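Local coordinates for L-ribulose 3-epimerase (Methylomonas sp. DH-1, PDB 7CJ7), which catalyses the manganese-dependent epimerization of ketoses at C3, acting most strongly on L-ribulose and also on D-ribulose, D-allulose and D-fructose, at residues Cys109-Tyr113 and Cys114-Lys118; Glu167-Ala170 and Phe171-Glu174. One frame throughout, in Å; residues are numbered along the deposited sequence.

Contact 1: Cys109-Tyr113 and Cys114-Lys118. With SOL (L-sorbose), chain C.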
loop_
_atom_site.group_PDB
_atom_site.type_symbol
_atom_site.label_atom_id
_atom_site.label_comp_id
_atom_site.label_asym_id
_atom_site.label_seq_id
_atom_site.Cartn_x
_atom_site.Cartn_y
_atom_site.Cartn_z
ATOM N N CYS A 109 5.965 -11.144 -17.401
ATOM C CA CYS A 109 5.368 -9.918 -16.824
ATOM C C CYS A 109 5.713 -9.806 -15.337
ATOM O O CYS A 109 6.492 -10.625 -14.821
ATOM C CB CYS A 109 3.867 -9.889 -17.085
ATOM S SG CYS A 109 2.936 -11.122 -16.142
ATOM N N GLY A 110 5.214 -8.759 -14.690
ATOM C CA GLY A 110 5.478 -8.512 -13.269
ATOM C C GLY A 110 6.577 -7.484 -13.053
ATOM O O GLY A 110 6.855 -6.659 -13.949
ATOM N N VAL A 111 7.161 -7.509 -11.862
ATOM C CA VAL A 111 8.165 -6.506 -11.432
ATOM C C VAL A 111 9.536 -7.014 -11.875
ATOM O O VAL A 111 10.321 -7.490 -11.033
ATOM C CB VAL A 111 8.043 -6.232 -9.925
ATOM C CG1 VAL A 111 9.044 -5.176 -9.473
ATOM C CG2 VAL A 111 6.624 -5.799 -9.584
ATOM N N ILE A 112 9.792 -6.919 -13.178
ATOM C CA ILE A 112 11.002 -7.497 -13.827
ATOM C C ILE A 112 12.088 -6.426 -13.939
ATOM O O ILE A 112 13.178 -6.765 -14.395
ATOM C CB ILE A 112 10.644 -8.099 -15.199
ATOM C CG1 ILE A 112 9.907 -7.098 -16.092
ATOM C CG2 ILE A 112 9.850 -9.384 -15.033
ATOM C CD1 ILE A 112 9.666 -7.602 -17.497
ATOM N N TYR A 113 11.794 -5.184 -13.543
ATOM C CA TYR A 113 12.654 -4.005 -13.805
ATOM C C TYR A 113 13.301 -3.503 -12.504
ATOM O O TYR A 113 14.063 -2.528 -12.556
ATOM C CB TYR A 113 11.821 -2.901 -14.462
ATOM C CG TYR A 113 10.594 -2.553 -13.670
ATOM C CD1 TYR A 113 10.657 -1.623 -12.648
ATOM C CD2 TYR A 113 9.383 -3.187 -13.904
ATOM C CE1 TYR A 113 9.543 -1.309 -11.886
ATOM C CE2 TYR A 113 8.257 -2.873 -13.162
ATOM C CZ TYR A 113 8.341 -1.942 -12.139
ATOM O OH TYR A 113 7.244 -1.629 -11.389
ATOM N N CYS A 114 13.038 -4.159 -11.380
ATOM C CA CYS A 114 13.617 -3.781 -10.064
ATOM C C CYS A 114 13.364 -4.882 -9.029
ATOM O O CYS A 114 12.665 -5.867 -9.349
ATOM C CB CYS A 114 13.019 -2.476 -9.565
ATOM S SG CYS A 114 11.292 -2.637 -9.062
ATOM N N ALA A 115 13.913 -4.716 -7.826
ATOM C CA ALA A 115 13.599 -5.591 -6.675
ATOM C C ALA A 115 12.150 -5.328 -6.250
ATOM O O ALA A 115 11.766 -4.151 -6.068
ATOM C CB ALA A 115 14.574 -5.356 -5.548
ATOM N N LEU A 116 11.352 -6.384 -6.141
ATOM C CA LEU A 116 9.962 -6.297 -5.625
ATOM C C LEU A 116 10.052 -6.114 -4.113
ATOM O O LEU A 116 10.610 -7.012 -3.457
ATOM C CB LEU A 116 9.208 -7.579 -5.980
ATOM C CG LEU A 116 7.767 -7.654 -5.486
ATOM C CD1 LEU A 116 6.916 -6.586 -6.132
ATOM C CD2 LEU A 116 7.177 -9.031 -5.747
ATOM N N GLY A 117 9.564 -4.990 -3.592
ATOM C CA GLY A 117 9.497 -4.762 -2.136
ATOM C C GLY A 117 9.769 -3.322 -1.752
ATOM O O GLY A 117 9.731 -2.453 -2.637
ATOM N N LYS A 118 9.986 -3.082 -0.458
ATOM C CA LYS A 118 9.944 -1.716 0.121
ATOM C C LYS A 118 11.342 -1.097 0.122
ATOM O O LYS A 118 12.118 -1.392 1.027
ATOM C CB LYS A 118 9.403 -1.704 1.552
ATOM C CG LYS A 118 9.110 -0.292 2.050
ATOM C CD LYS A 118 8.980 -0.126 3.542
ATOM C CE LYS A 118 7.544 0.061 3.968
ATOM N NZ LYS A 118 6.755 -1.141 3.623
HETATM C C1 SOL C . 2.823 -7.908 -6.773
HETATM O O1 SOL C . 2.132 -7.074 -5.873
HETATM C C2 SOL C . 1.985 -8.260 -7.961
HETATM O O2 SOL C . 1.034 -7.565 -8.275
HETATM C C3 SOL C . 2.318 -9.529 -8.732
HETATM O O3 SOL C . 1.762 -9.493 -10.026
HETATM C C4 SOL C . 3.824 -9.757 -8.805
HETATM O O4 SOL C . 4.435 -8.666 -9.497
HETATM C C5 SOL C . 4.214 -11.056 -9.514
HETATM O O5 SOL C . 5.629 -11.090 -9.694
HETATM C C6 SOL C . 3.788 -12.304 -8.769
HETATM O O6 SOL C . 4.142 -13.476 -9.508
#

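Contact 2: Glu167-Ala170 and Phe171-Glu174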
loop_
_atom_site.group_PDB
_atom_site.type_symbol
_atom_site.label_atom_id
_atom_site.label_comp_id
_atom_site.label_asym_id
_atom_site.label_seq_id
_atom_site.Cartn_x
_atom_site.Cartn_y
_atom_site.Cartn_z
ATOM N N GLU A 167 3.755 7.098 -15.538
ATOM C CA GLU A 167 5.211 6.966 -15.292
ATOM C C GLU A 167 5.753 5.763 -16.068
ATOM O O GLU A 167 6.866 5.870 -16.628
ATOM C CB GLU A 167 5.517 6.820 -13.806
ATOM C CG GLU A 167 5.301 8.095 -13.037
ATOM C CD GLU A 167 5.779 8.014 -11.604
ATOM O OE1 GLU A 167 5.797 6.880 -11.051
ATOM O OE2 GLU A 167 6.112 9.072 -11.039
ATOM N N GLY A 168 5.020 4.652 -16.097
ATOM C CA GLY A 168 5.455 3.454 -16.838
ATOM C C GLY A 168 5.591 3.752 -18.325
ATOM O O GLY A 168 6.520 3.223 -18.966
ATOM N N LEU A 169 4.694 4.557 -18.884
ATOM C CA LEU A 169 4.709 4.866 -20.339
ATOM C C LEU A 169 5.926 5.749 -20.680
ATOM O O LEU A 169 6.539 5.510 -21.722
ATOM C CB LEU A 169 3.381 5.511 -20.742
ATOM C CG LEU A 169 2.175 4.574 -20.725
ATOM C CD1 LEU A 169 0.892 5.354 -20.947
ATOM C CD2 LEU A 169 2.318 3.470 -21.763
ATOM N N ALA A 170 6.305 6.700 -19.821
ATOM C CA ALA A 170 7.520 7.523 -20.012
ATOM C C ALA A 170 8.755 6.619 -19.950
ATOM O O ALA A 170 9.652 6.785 -20.786
ATOM C CB ALA A 170 7.587 8.614 -18.984
ATOM N N PHE A 171 8.784 5.671 -19.015
ATOM C CA PHE A 171 9.879 4.677 -18.868
ATOM C C PHE A 171 9.981 3.856 -20.160
ATOM O O PHE A 171 11.080 3.694 -20.708
ATOM C CB PHE A 171 9.630 3.827 -17.618
ATOM C CG PHE A 171 10.699 2.822 -17.278
ATOM C CD1 PHE A 171 10.785 1.622 -17.958
ATOM C CD2 PHE A 171 11.579 3.055 -16.236
ATOM C CE1 PHE A 171 11.751 0.688 -17.629
ATOM C CE2 PHE A 171 12.528 2.107 -15.887
ATOM C CZ PHE A 171 12.603 0.921 -16.576
ATOM N N LEU A 172 8.852 3.368 -20.666
ATOM C CA LEU A 172 8.828 2.523 -21.885
ATOM C C LEU A 172 9.294 3.340 -23.094
ATOM O O LEU A 172 9.850 2.748 -24.020
ATOM C CB LEU A 172 7.420 1.971 -22.075
ATOM C CG LEU A 172 7.085 0.784 -21.179
ATOM C CD1 LEU A 172 5.611 0.454 -21.261
ATOM C CD2 LEU A 172 7.911 -0.416 -21.565
ATOM N N ASP A 173 9.087 4.657 -23.084
ATOM C CA ASP A 173 9.549 5.531 -24.194
ATOM C C ASP A 173 11.079 5.513 -24.237
ATOM O O ASP A 173 11.637 5.547 -25.338
ATOM C CB ASP A 173 9.063 6.969 -24.042
ATOM C CG ASP A 173 7.588 7.160 -24.320
ATOM O OD1 ASP A 173 7.012 6.315 -25.031
ATOM O OD2 ASP A 173 7.027 8.173 -23.825
ATOM N N GLU A 174 11.731 5.450 -23.075
ATOM C CA GLU A 174 13.215 5.404 -22.970
ATOM C C GLU A 174 13.689 3.987 -23.323
ATOM O O GLU A 174 14.733 3.856 -23.969
ATOM C CB GLU A 174 13.679 5.858 -21.581
ATOM C CG GLU A 174 13.296 7.297 -21.249
ATOM C CD GLU A 174 13.513 7.727 -19.802
ATOM O OE1 GLU A 174 12.864 8.704 -19.362
ATOM O OE2 GLU A 174 14.329 7.092 -19.106
#

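Contact 1: Cys109-Tyr113 and Cys114-Lys118
V111 reaches L116 and C114 with different methyls. CG2 of V111 lies 3.6 Å from CD1 of L116, the two side chains crossing at about a right angle, while V111 CG1 packs 3.4 Å from SG of C114. With CG1 anti to the backbone N (chi1 -179°), that methyl also sits over the rim of one face of the Y113 ring. The sulfur of C114 approaches the same ring obliquely, SG lying 4.3 Å from the Y113 ring centroid and 41° off its normal, a sulfur-aromatic contact. Y113 OH is hydrogen-bonded to E152 O, which fixes the far end of the ring. V111 centres an inverse gamma turn, closed by a weak 3.0 Å hydrogen bond from I112 N to G110 O; at G110 any CB would jam against the preceding carbonyl and crowd sorbose O5. Replacing V111 by an alanine removes both methyls, which is likely to leave C114 SG and L116 CD1 poorly packed and open a gap beside the sugar. V111 CG2 comes 3.6 Å from sorbose O4, so this branched residue gives the pocket an apolar wall, whereas hydrogen bonds to the sugar come from polar residues such as S69 and E158, the latter touched by L116.

Contact 2: Glu167-Ala170 and Phe171-Glu174
The carboxylate of D173 turns one face to the carbonyl oxygen of L169, which stands almost directly above CG: L169 O is 3.3 Å from D173 CG and 3.4 Å from both D173 OD1 and OD2. These oxygens are all acceptors, so the approach is not a bond; the charge is answered by R206, which forms a salt bridge with OD1, while the E174 carboxylate has a long and weak ion pair with R128. The F171 ring projects beyond E167-A170; of this side chain only CB meets that segment, 3.4 Å from G168 O. Its CG is anti to the backbone N (chi1 -176°), which carries the ring out from the helix among V132 and S131 of helix 125-143, L151 and the loop residues I161 and M162. All this rides on about two turns of helix 165-175, the helix of a right-handed beta-alpha-beta unit of the TIM barrel, between strands 148-152 and 180-185. F171 N donates a hydrogen bond to E167 O at 3.1 Å with an N-H...O angle of 161°, and L172 N does the same to G168 O at 2.9 Å. D173 N then binds L169 O at 3.0 Å, more bent at 138°, and the hydrogen bond from E174 N to A170 O is weak. L169 and L172, three residues apart, share the apolar side: CD2 of L169 is a loose 4.5 Å from CD1 of L172, and both leucines lie against L182, with L172 also on A180 and L151. Branched aliphatic chains suit this side because it faces the barrel strands, whereas acidic residues suit the outer side, where D173 and E174 are exposed.

Contact 1 comes first along the chain, where strand 107-112, fourth of the eight parallel barrel strands, runs into the loop before helix 125-143. Contact 2 follows on helix 165-175, between the fifth and sixth strands. Their centres are 15 Å apart and their nearest atoms about 4 Å, without touching. What joins them is shared surroundings: S131 of helix 125-143 forms a hydrogen bond through OG with Y113 O and packs on F171, and L151 of strand 148-152 meets both Y113 and F171. G110 and V111 of contact 1 line the sugar pocket inside the barrel, the contact's centre lying about 9 Å from the chain centre, while residues 167-174 belong to the outer helical layer, at about 18 Å.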